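Local coordinates for protein Eps1p (Saccharomyces cerevisiae, PDB 4TW5) that is a yeast protein of the thioredoxin superfamily, with a thioredoxin domain followed in the same chain by a second domain that appears to share its fold, at residues 98-103 against 111-116; 115-118 against 122-125; 159-164 against 219-224; 181-186 against 231-236. All coordinates share one frame; numbering follows the deposited sequence.

Contact 1: 98-103 against 111-116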
# COMPACT_ATOMS: atom_id res chain seq x y z
N LYS A 98 40.41 3.89 -18.20
CA LYS A 98 40.31 4.11 -16.77
C LYS A 98 41.55 3.60 -16.04
O LYS A 98 42.33 2.85 -16.60
CB LYS A 98 39.07 3.40 -16.23
CG LYS A 98 39.24 1.88 -16.16
CD LYS A 98 38.06 1.19 -15.51
CE LYS A 98 36.85 1.17 -16.41
NZ LYS A 98 35.82 0.27 -15.83
N SER A 99 41.73 4.01 -14.78
CA SER A 99 42.84 3.51 -13.96
C SER A 99 42.34 2.56 -12.88
O SER A 99 41.22 2.69 -12.41
CB SER A 99 43.62 4.66 -13.31
OG SER A 99 44.25 5.47 -14.29
N PHE A 100 43.20 1.63 -12.47
CA PHE A 100 42.87 0.68 -11.42
C PHE A 100 43.60 1.05 -10.13
O PHE A 100 44.76 0.69 -9.92
CB PHE A 100 43.23 -0.74 -11.88
CG PHE A 100 42.99 -1.80 -10.84
CD1 PHE A 100 41.71 -2.22 -10.54
CD2 PHE A 100 44.05 -2.43 -10.22
CE1 PHE A 100 41.49 -3.23 -9.60
CE2 PHE A 100 43.84 -3.43 -9.28
CZ PHE A 100 42.56 -3.83 -8.98
N THR A 101 42.90 1.77 -9.26
CA THR A 101 43.49 2.35 -8.06
C THR A 101 43.30 1.47 -6.85
O THR A 101 43.83 1.76 -5.77
CB THR A 101 42.86 3.70 -7.75
OG1 THR A 101 41.49 3.50 -7.41
CG2 THR A 101 42.96 4.62 -8.96
N GLU A 102 42.54 0.41 -7.02
CA GLU A 102 42.21 -0.49 -5.92
C GLU A 102 43.47 -1.02 -5.24
O GLU A 102 44.45 -1.36 -5.91
CB GLU A 102 41.35 -1.63 -6.44
CG GLU A 102 41.10 -2.75 -5.46
CD GLU A 102 40.31 -3.88 -6.10
OE1 GLU A 102 39.49 -3.58 -6.98
OE2 GLU A 102 40.54 -5.06 -5.75
N THR A 103 43.46 -1.05 -3.91
CA THR A 103 44.59 -1.56 -3.12
C THR A 103 44.11 -2.52 -2.03
O THR A 103 42.98 -2.42 -1.56
CB THR A 103 45.39 -0.40 -2.48
OG1 THR A 103 44.48 0.56 -1.92
CG2 THR A 103 46.25 0.30 -3.52
N ILE A 111 43.69 -10.11 -11.66
CA ILE A 111 42.93 -11.06 -12.46
C ILE A 111 41.43 -10.72 -12.47
O ILE A 111 40.81 -10.72 -13.53
CB ILE A 111 43.11 -12.50 -11.97
CG1 ILE A 111 44.58 -12.92 -12.09
CG2 ILE A 111 42.26 -13.48 -12.78
CD1 ILE A 111 45.18 -12.69 -13.45
N ALA A 112 40.87 -10.43 -11.30
CA ALA A 112 39.44 -10.14 -11.17
C ALA A 112 39.08 -8.92 -12.01
O ALA A 112 38.08 -8.92 -12.71
CB ALA A 112 39.06 -9.93 -9.70
N PHE A 113 39.93 -7.91 -11.94
CA PHE A 113 39.79 -6.70 -12.72
C PHE A 113 39.82 -6.94 -14.21
O PHE A 113 39.06 -6.32 -14.95
CB PHE A 113 40.87 -5.69 -12.34
CG PHE A 113 40.87 -4.45 -13.17
CD1 PHE A 113 39.82 -3.56 -13.12
CD2 PHE A 113 41.95 -4.17 -13.99
CE1 PHE A 113 39.84 -2.41 -13.90
CE2 PHE A 113 41.98 -3.03 -14.76
CZ PHE A 113 40.93 -2.14 -14.71
N ALA A 114 40.72 -7.78 -14.69
CA ALA A 114 40.70 -8.06 -16.11
C ALA A 114 39.39 -8.79 -16.48
O ALA A 114 38.69 -8.39 -17.43
CB ALA A 114 41.92 -8.86 -16.54
N ARG A 115 39.01 -9.80 -15.70
CA ARG A 115 37.75 -10.50 -15.97
C ARG A 115 36.53 -9.56 -15.89
O ARG A 115 35.63 -9.65 -16.70
CB ARG A 115 37.55 -11.67 -15.00
CG ARG A 115 38.52 -12.81 -15.20
CD ARG A 115 38.36 -13.80 -14.11
NE ARG A 115 39.19 -14.98 -14.30
CZ ARG A 115 39.46 -15.86 -13.34
NH1 ARG A 115 38.95 -15.68 -12.13
NH2 ARG A 115 40.23 -16.92 -13.60
N ARG A 116 36.53 -8.67 -14.92
CA ARG A 116 35.44 -7.71 -14.76
C ARG A 116 35.30 -6.84 -16.03
O ARG A 116 34.22 -6.70 -16.58
CB ARG A 116 35.71 -6.85 -13.50
CG ARG A 116 34.48 -6.27 -12.86
CD ARG A 116 34.81 -5.51 -11.56
NE ARG A 116 35.48 -6.39 -10.62
CZ ARG A 116 36.72 -6.21 -10.19
NH1 ARG A 116 37.41 -5.16 -10.58
NH2 ARG A 116 37.26 -7.09 -9.36
O HOH W 1 39.58 -6.36 -8.49
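Phe100 and Phe113 form an offset stack, with centroids 4.5 Å apart and planes inclined at 30°. The closest carbons are Phe100 CD1 and Phe113 CD1, 3.5 Å apart, with Phe100 CD1 lying over the Phe113 face toward its rim. Phe100 CB sits over the same ring, 4.0 Å from the Phe113 centroid in a CH-pi contact; Phe113 CB returns a more off-centre contact to the Phe100 ring. CG is anti to the backbone N in both residues (chi1 177° and 175°), which extends each ring toward the other's CB, so that the side chains run antiparallel. Lys98 CD borders the Phe113 ring at its edge, 4.3 Å from Phe113 CE1, while its ammonium continues to salt bridges with Glu117 and Asp259. In the next shell a water accepts from Arg116 NH2 at 2.6 Å and lies within hydrogen-bonding distance of Glu102 OE1. The Glu102 carboxylate is held chiefly by Arg266, and Arg116 NE by Asp197. This is the thioredoxin-fold packing of the C-terminal helix 107-118 on edge strand 95-99: Phe113 reaches on to Ile29 of strand 27-33, and Phe100 pairs through its backbone with Ile88 of strand 87-92.

Contact 2: 115-118 against 122-125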
# COMPACT_ATOMS: atom_id res chain seq x y z
N ARG A 115 39.01 -9.80 -15.70
CA ARG A 115 37.75 -10.50 -15.97
C ARG A 115 36.53 -9.56 -15.89
O ARG A 115 35.63 -9.65 -16.70
CB ARG A 115 37.55 -11.67 -15.00
CG ARG A 115 38.52 -12.81 -15.20
CD ARG A 115 38.36 -13.80 -14.11
NE ARG A 115 39.19 -14.98 -14.30
CZ ARG A 115 39.46 -15.86 -13.34
NH1 ARG A 115 38.95 -15.68 -12.13
NH2 ARG A 115 40.23 -16.92 -13.60
N ARG A 116 36.53 -8.67 -14.92
CA ARG A 116 35.44 -7.71 -14.76
C ARG A 116 35.30 -6.84 -16.03
O ARG A 116 34.22 -6.70 -16.58
CB ARG A 116 35.71 -6.85 -13.50
CG ARG A 116 34.48 -6.27 -12.86
CD ARG A 116 34.81 -5.51 -11.56
NE ARG A 116 35.48 -6.39 -10.62
CZ ARG A 116 36.72 -6.21 -10.19
NH1 ARG A 116 37.41 -5.16 -10.58
NH2 ARG A 116 37.26 -7.09 -9.36
N GLU A 117 36.42 -6.33 -16.52
CA GLU A 117 36.45 -5.45 -17.66
C GLU A 117 36.14 -6.11 -18.99
O GLU A 117 35.74 -5.42 -19.92
CB GLU A 117 37.82 -4.76 -17.73
CG GLU A 117 38.03 -3.80 -16.56
CD GLU A 117 36.89 -2.80 -16.37
OE1 GLU A 117 36.33 -2.28 -17.38
OE2 GLU A 117 36.53 -2.55 -15.20
N SER A 118 36.36 -7.41 -19.10
CA SER A 118 36.03 -8.11 -20.33
C SER A 118 34.52 -8.19 -20.51
O SER A 118 34.03 -8.36 -21.62
CB SER A 118 36.64 -9.51 -20.35
OG SER A 118 35.77 -10.42 -19.73
N ASN A 122 31.16 -2.10 -23.70
CA ASN A 122 31.64 -0.85 -24.28
C ASN A 122 33.16 -0.85 -24.50
O ASN A 122 33.67 -0.06 -25.29
CB ASN A 122 31.29 0.34 -23.36
CG ASN A 122 29.79 0.43 -23.04
OD1 ASN A 122 28.98 0.77 -23.90
ND2 ASN A 122 29.43 0.11 -21.78
N ASN A 123 33.87 -1.76 -23.82
CA ASN A 123 35.33 -1.78 -23.89
C ASN A 123 35.82 -2.29 -25.24
O ASN A 123 36.79 -1.79 -25.82
CB ASN A 123 35.93 -2.60 -22.74
CG ASN A 123 35.95 -1.81 -21.41
OD1 ASN A 123 35.94 -0.59 -21.40
ND2 ASN A 123 36.00 -2.53 -20.29
N LEU A 124 35.16 -3.32 -25.75
CA LEU A 124 35.51 -3.79 -27.08
C LEU A 124 34.33 -3.68 -28.02
O LEU A 124 34.34 -4.25 -29.10
CB LEU A 124 36.02 -5.24 -27.03
CG LEU A 124 37.46 -5.28 -26.54
CD1 LEU A 124 38.00 -6.71 -26.55
CD2 LEU A 124 38.32 -4.37 -27.41
N ASP A 125 33.34 -2.88 -27.61
CA ASP A 125 32.08 -2.73 -28.34
C ASP A 125 31.59 -4.08 -28.83
O ASP A 125 31.38 -4.29 -30.02
CB ASP A 125 32.23 -1.74 -29.50
CG ASP A 125 32.70 -0.37 -29.01
OD1 ASP A 125 31.99 0.25 -28.18
OD2 ASP A 125 33.78 0.07 -29.45
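Asn123 ties the short helix 121-124 back to the C-terminal end of helix 107-118 of the thioredoxin fold by gripping Glu117 at two points. Both bonds across the contact are hydrogen bonds from one amide nitrogen. Asn123 ND2 donates to the backbone Glu117 O at 2.9 Å, nearly straight at 163°, and to Glu117 OE1 at 2.9 Å, more bent at 146°. The two acceptors lie close to the amide plane and in different directions from ND2, so each amide N-H has its own partner and the rotation of the amide is fixed. The carboxylate bends back to share this donor: CG of Glu117 stands beside its own backbone N and the chain folds again at chi2, which turns OE1 to the same side as the residue's carbonyl, where one amide can reach both. Carboxylate and amide planes are 48° apart.

Ionic interaction comes from beyond the pair, where Glu117 OE2 forms a salt bridge with Lys98 of strand 95-99. Apolar packing is supplied by Leu90, which both Glu117 and Asn123 touch, and by Leu27 beside Asn123. Both residues are buried, and the amide protons offset a carbonyl and a carboxylate that would probably be costly to bury alone. Within segment 115-118, Ser118 OG donates to Arg115 O at 3.1 Å. At the carboxylate, Asn123 ND2 approaches the anti lone pair of Glu117 OE1, on the side away from OE2.

Contact 3: 159-164 against 219-224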
# COMPACT_ATOMS: atom_id res chain seq x y z
N PHE A 159 15.58 -2.06 -7.75
CA PHE A 159 14.14 -1.91 -7.55
C PHE A 159 13.53 -1.08 -8.68
O PHE A 159 14.06 -0.03 -9.03
CB PHE A 159 13.85 -1.24 -6.19
CG PHE A 159 14.36 -2.03 -5.02
CD1 PHE A 159 15.71 -1.97 -4.66
CD2 PHE A 159 13.51 -2.85 -4.30
CE1 PHE A 159 16.17 -2.71 -3.60
CE2 PHE A 159 13.98 -3.60 -3.25
CZ PHE A 159 15.31 -3.53 -2.89
N TRP A 160 12.43 -1.56 -9.25
CA TRP A 160 11.89 -0.98 -10.50
C TRP A 160 10.42 -0.60 -10.42
O TRP A 160 9.62 -1.32 -9.83
CB TRP A 160 12.06 -1.97 -11.65
CG TRP A 160 13.47 -2.36 -11.89
CD1 TRP A 160 14.21 -3.26 -11.17
CD2 TRP A 160 14.33 -1.88 -12.93
NE1 TRP A 160 15.48 -3.35 -11.69
CE2 TRP A 160 15.57 -2.52 -12.78
CE3 TRP A 160 14.16 -0.96 -13.97
CZ2 TRP A 160 16.65 -2.27 -13.64
CZ3 TRP A 160 15.23 -0.71 -14.83
CH2 TRP A 160 16.46 -1.37 -14.65
N PRO A 161 10.04 0.51 -11.08
CA PRO A 161 8.62 0.89 -11.15
C PRO A 161 7.90 0.07 -12.21
O PRO A 161 7.54 0.60 -13.27
CB PRO A 161 8.67 2.37 -11.52
CG PRO A 161 9.90 2.50 -12.33
CD PRO A 161 10.87 1.42 -11.90
N THR A 162 7.67 -1.20 -11.92
CA THR A 162 7.02 -2.10 -12.87
C THR A 162 6.55 -3.33 -12.12
O THR A 162 6.89 -3.50 -10.96
CB THR A 162 7.99 -2.54 -13.98
OG1 THR A 162 7.31 -3.37 -14.92
CG2 THR A 162 9.14 -3.33 -13.35
N LYS A 163 5.77 -4.17 -12.79
CA LYS A 163 5.37 -5.44 -12.20
C LYS A 163 5.71 -6.58 -13.17
O LYS A 163 5.52 -7.75 -12.86
CB LYS A 163 3.88 -5.48 -11.87
CG LYS A 163 3.04 -5.57 -13.11
CD LYS A 163 1.55 -5.61 -12.81
CE LYS A 163 0.77 -5.70 -14.12
NZ LYS A 163 -0.68 -5.70 -13.86
N ASP A 164 6.21 -6.22 -14.34
CA ASP A 164 6.35 -7.19 -15.43
C ASP A 164 7.77 -7.64 -15.71
O ASP A 164 8.01 -8.34 -16.69
CB ASP A 164 5.74 -6.62 -16.71
CG ASP A 164 4.26 -6.51 -16.64
OD1 ASP A 164 3.63 -7.48 -16.13
OD2 ASP A 164 3.71 -5.47 -17.05
N GLY A 219 8.97 3.99 -2.18
CA GLY A 219 7.55 4.11 -2.34
C GLY A 219 7.12 4.82 -3.61
O GLY A 219 6.03 4.58 -4.10
N ASP A 220 8.01 5.65 -4.16
CA ASP A 220 7.73 6.40 -5.37
C ASP A 220 7.71 5.47 -6.63
O ASP A 220 7.23 5.87 -7.68
CB ASP A 220 8.76 7.52 -5.54
CG ASP A 220 10.18 7.06 -5.35
OD1 ASP A 220 10.44 6.27 -4.41
OD2 ASP A 220 11.06 7.54 -6.09
N LEU A 221 8.24 4.26 -6.50
CA LEU A 221 8.23 3.30 -7.60
C LEU A 221 6.97 2.45 -7.61
O LEU A 221 6.70 1.74 -8.58
CB LEU A 221 9.46 2.38 -7.54
CG LEU A 221 10.86 2.99 -7.40
CD1 LEU A 221 11.95 1.94 -7.70
CD2 LEU A 221 11.05 4.25 -8.19
N VAL A 222 6.21 2.48 -6.52
CA VAL A 222 5.06 1.59 -6.39
C VAL A 222 3.92 2.02 -7.30
O VAL A 222 3.25 1.18 -7.90
CB VAL A 222 4.55 1.55 -4.94
CG1 VAL A 222 3.16 0.96 -4.86
CG2 VAL A 222 5.54 0.78 -4.03
N LYS A 223 3.74 3.34 -7.45
CA LYS A 223 2.52 3.90 -8.05
C LYS A 223 2.78 5.11 -8.94
O LYS A 223 3.68 5.93 -8.65
CB LYS A 223 1.56 4.33 -6.93
CG LYS A 223 0.13 3.97 -7.13
CD LYS A 223 -0.15 2.61 -6.52
CE LYS A 223 -1.56 2.15 -6.80
NZ LYS A 223 -1.86 0.88 -6.10
N ILE A 224 1.98 5.25 -9.98
CA ILE A 224 1.91 6.48 -10.79
C ILE A 224 1.37 7.65 -9.93
O ILE A 224 0.39 7.47 -9.23
CB ILE A 224 0.93 6.32 -12.01
CG1 ILE A 224 1.39 5.26 -13.01
CG2 ILE A 224 0.73 7.65 -12.71
CD1 ILE A 224 2.65 5.63 -13.74
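The end of central strand 155-160 in the second, thioredoxin-like domain turns sharply at Pro161, the centre of an inverse gamma turn, and Leu221 of the loop after helix 210-215 packs into this bend. The branch that does most of the touching is Leu221 CD1. It presses on the backbone at Phe159 O, 3.2 Å away, and meets Phe159 CB at 4.0 Å. With CG beside its own backbone N (chi1 -51°), Leu221 extends this methyl to the strand while its CB stays at the proline: Leu221 CB and Pro161 CB are 4.1 Å apart. The backbone of Leu221 takes part too, since Pro161 CA offers its hydrogen to Leu221 O in a CA-H...O contact of 3.3 Å with an angle of 138° at the hydrogen. No conventional hydrogen bond crosses between the segments, so the join rests on close apolar packing and this weak polar contact.

Two local bonds shape the bend. Thr162 N makes a weak bond of 2.9 Å to Trp160 O across the gamma turn, and just beyond, Asp164 N donates to Thr162 OG1 in an ST turn. Phe159 directs its ring away from Leu221, to Phe143 edge-to-face and to Phe218, and the Trp160 side chain leaves on the other side of the strand to meet Gln184 and Trp187. Thus the loop 219-224 covers the exit of strand 155-160, which lies between strands 200-205 and 234-238, with Pro161 touching Cys180 at the start of helix 180-196.

Contact 4: 181-186 against 231-236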
# COMPACT_ATOMS: atom_id res chain seq x y z
N HIS A 181 15.09 2.61 -19.10
CA HIS A 181 15.60 1.86 -20.25
C HIS A 181 17.12 1.90 -20.32
O HIS A 181 17.76 0.88 -20.57
CB HIS A 181 15.00 2.40 -21.54
CG HIS A 181 15.51 1.71 -22.77
ND1 HIS A 181 14.94 0.56 -23.26
CD2 HIS A 181 16.54 2.01 -23.59
CE1 HIS A 181 15.59 0.18 -24.34
NE2 HIS A 181 16.57 1.04 -24.56
N GLU A 182 17.70 3.08 -20.14
CA GLU A 182 19.15 3.21 -20.07
C GLU A 182 19.69 2.29 -18.96
O GLU A 182 20.72 1.63 -19.10
CB GLU A 182 19.57 4.65 -19.78
CG GLU A 182 21.08 4.93 -19.91
CD GLU A 182 21.46 6.37 -19.54
OE1 GLU A 182 20.88 6.93 -18.59
OE2 GLU A 182 22.34 6.96 -20.21
N PHE A 183 18.99 2.27 -17.83
CA PHE A 183 19.51 1.53 -16.69
C PHE A 183 19.37 0.03 -16.87
O PHE A 183 20.05 -0.72 -16.18
CB PHE A 183 18.83 1.98 -15.39
CG PHE A 183 19.61 1.60 -14.14
CD1 PHE A 183 20.81 2.21 -13.85
CD2 PHE A 183 19.15 0.60 -13.29
CE1 PHE A 183 21.53 1.85 -12.73
CE2 PHE A 183 19.88 0.23 -12.15
CZ PHE A 183 21.07 0.86 -11.88
N GLN A 184 18.51 -0.44 -17.79
CA GLN A 184 18.48 -1.90 -18.00
C GLN A 184 19.80 -2.39 -18.59
O GLN A 184 20.25 -3.49 -18.28
CB GLN A 184 17.34 -2.32 -18.89
CG GLN A 184 16.02 -2.47 -18.18
CD GLN A 184 14.93 -2.95 -19.13
OE1 GLN A 184 14.51 -2.22 -20.03
NE2 GLN A 184 14.46 -4.18 -18.94
N ARG A 185 20.40 -1.58 -19.44
CA ARG A 185 21.68 -1.93 -20.02
C ARG A 185 22.72 -1.93 -18.91
O ARG A 185 23.51 -2.87 -18.77
CB ARG A 185 22.08 -0.93 -21.11
CG ARG A 185 23.40 -1.27 -21.75
CD ARG A 185 23.64 -0.47 -22.96
NE ARG A 185 24.18 -1.34 -24.00
CZ ARG A 185 25.44 -1.38 -24.39
NH1 ARG A 185 26.34 -0.56 -23.86
NH2 ARG A 185 25.80 -2.22 -25.33
N THR A 186 22.71 -0.85 -18.13
CA THR A 186 23.60 -0.68 -17.01
C THR A 186 23.45 -1.81 -16.00
O THR A 186 24.46 -2.36 -15.55
CB THR A 186 23.38 0.67 -16.35
OG1 THR A 186 23.57 1.69 -17.33
CG2 THR A 186 24.37 0.90 -15.26
N ARG A 231 10.74 9.27 -12.08
CA ARG A 231 11.25 8.36 -11.07
C ARG A 231 12.46 7.65 -11.66
O ARG A 231 12.61 7.55 -12.89
CB ARG A 231 10.18 7.35 -10.67
CG ARG A 231 8.79 7.93 -10.73
CD ARG A 231 7.75 6.88 -10.48
NE ARG A 231 7.38 6.15 -11.68
CZ ARG A 231 6.48 5.18 -11.67
NH1 ARG A 231 5.89 4.85 -10.53
NH2 ARG A 231 6.17 4.55 -12.78
N GLU A 232 13.28 7.10 -10.78
CA GLU A 232 14.48 6.36 -11.16
C GLU A 232 14.50 5.02 -10.49
O GLU A 232 13.98 4.88 -9.39
CB GLU A 232 15.75 7.08 -10.72
CG GLU A 232 16.20 8.28 -11.48
CD GLU A 232 17.44 8.85 -10.84
OE1 GLU A 232 17.77 8.37 -9.73
OE2 GLU A 232 18.10 9.74 -11.45
N PRO A 233 15.15 4.04 -11.12
CA PRO A 233 15.30 2.75 -10.44
C PRO A 233 16.23 2.93 -9.23
O PRO A 233 17.07 3.84 -9.22
CB PRO A 233 15.91 1.84 -11.51
CG PRO A 233 15.66 2.59 -12.82
CD PRO A 233 15.72 4.03 -12.47
N LYS A 234 16.03 2.15 -8.18
CA LYS A 234 16.91 2.27 -7.02
C LYS A 234 17.75 1.02 -6.86
O LYS A 234 17.36 -0.05 -7.31
CB LYS A 234 16.10 2.53 -5.76
CG LYS A 234 15.27 3.80 -5.86
CD LYS A 234 16.14 5.03 -5.90
CE LYS A 234 15.25 6.26 -5.72
NZ LYS A 234 16.02 7.53 -5.57
N VAL A 235 18.90 1.17 -6.22
CA VAL A 235 19.84 0.10 -5.95
C VAL A 235 20.25 0.09 -4.48
O VAL A 235 20.56 1.15 -3.93
CB VAL A 235 21.11 0.23 -6.84
CG1 VAL A 235 22.18 -0.82 -6.46
CG2 VAL A 235 20.76 0.12 -8.31
N ALA A 236 20.27 -1.10 -3.87
CA ALA A 236 20.72 -1.28 -2.48
C ALA A 236 21.56 -2.57 -2.30
O ALA A 236 21.33 -3.57 -2.96
CB ALA A 236 19.53 -1.33 -1.56
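Phe183 leaves helix 180-196 toward the segment 231-236, its CG anti to the backbone N (chi1 -161°), and its ring bridges Pro233 and Val235. At the root, Phe183 CB comes within 4.1 Å of Pro233 CG. Past CG, the ortho carbon Phe183 CD2 meets the same pyrrolidine ring, 3.9 Å from Pro233 CB and 4.0 Å from Pro233 CG, so the proline lies beside the inner half of the side chain. On the same side of the ring, Phe183 CE2 passes 3.9 Å from Val235 CG2. The tip, Phe183 CZ, makes the closest approach of the contact, 3.7 Å to Val235 CG2. Both partners come at the ring obliquely.

Helix 180-196 begins at the Cys177-Cys180 disulfide, and Pro233 immediately precedes strand 234-238, the place where thioredoxin folds carry a proline facing the disulfide. Pro233 does touch Cys180 here, although its peptide bond to Glu232 is trans, in contrast to the cis-proline familiar from the family. Phe183 reaches from the helix that follows the disulfide to the loop residue Pro233 and to Val235 in strand 234-238.

Val235 turns CG2 to the phenylalanine by placing that methyl beside its own backbone N, with CG1 anti to that nitrogen (chi1 174°). Lys234, the first strand residue, points away from the helix, between Pro233 and Val235, which point toward it. Around the site, Tyr261 meets the Phe183 ring edge-to-face, and Trp160 packs against Pro233 and Trp187 against Val235. Glu232, just before the proline, forms a salt bridge with Lys179.

From the N terminus, contact 1 closes the short connection between strand 95-99 and helix 107-118 in the thioredoxin domain. Contact 2 begins on that helix, where contact 1 ends, and closes the tight turn into helix 121-124; the Lys98 to Glu117 salt bridge joins the two. Contacts 3 and 4 follow in the second domain and cross, their segments alternating along the chain, so that helix 180-196 and the loop 219-224 are both held against the sheet containing strands 155-160 and 234-238. Backbone pairing of Phe159 with Lys234 links them directly. Between the domains, Asn122 OD1 and Arg185 NH1, 3.0 Å apart, probably hydrogen-bond, tying contact 2 to contact 4.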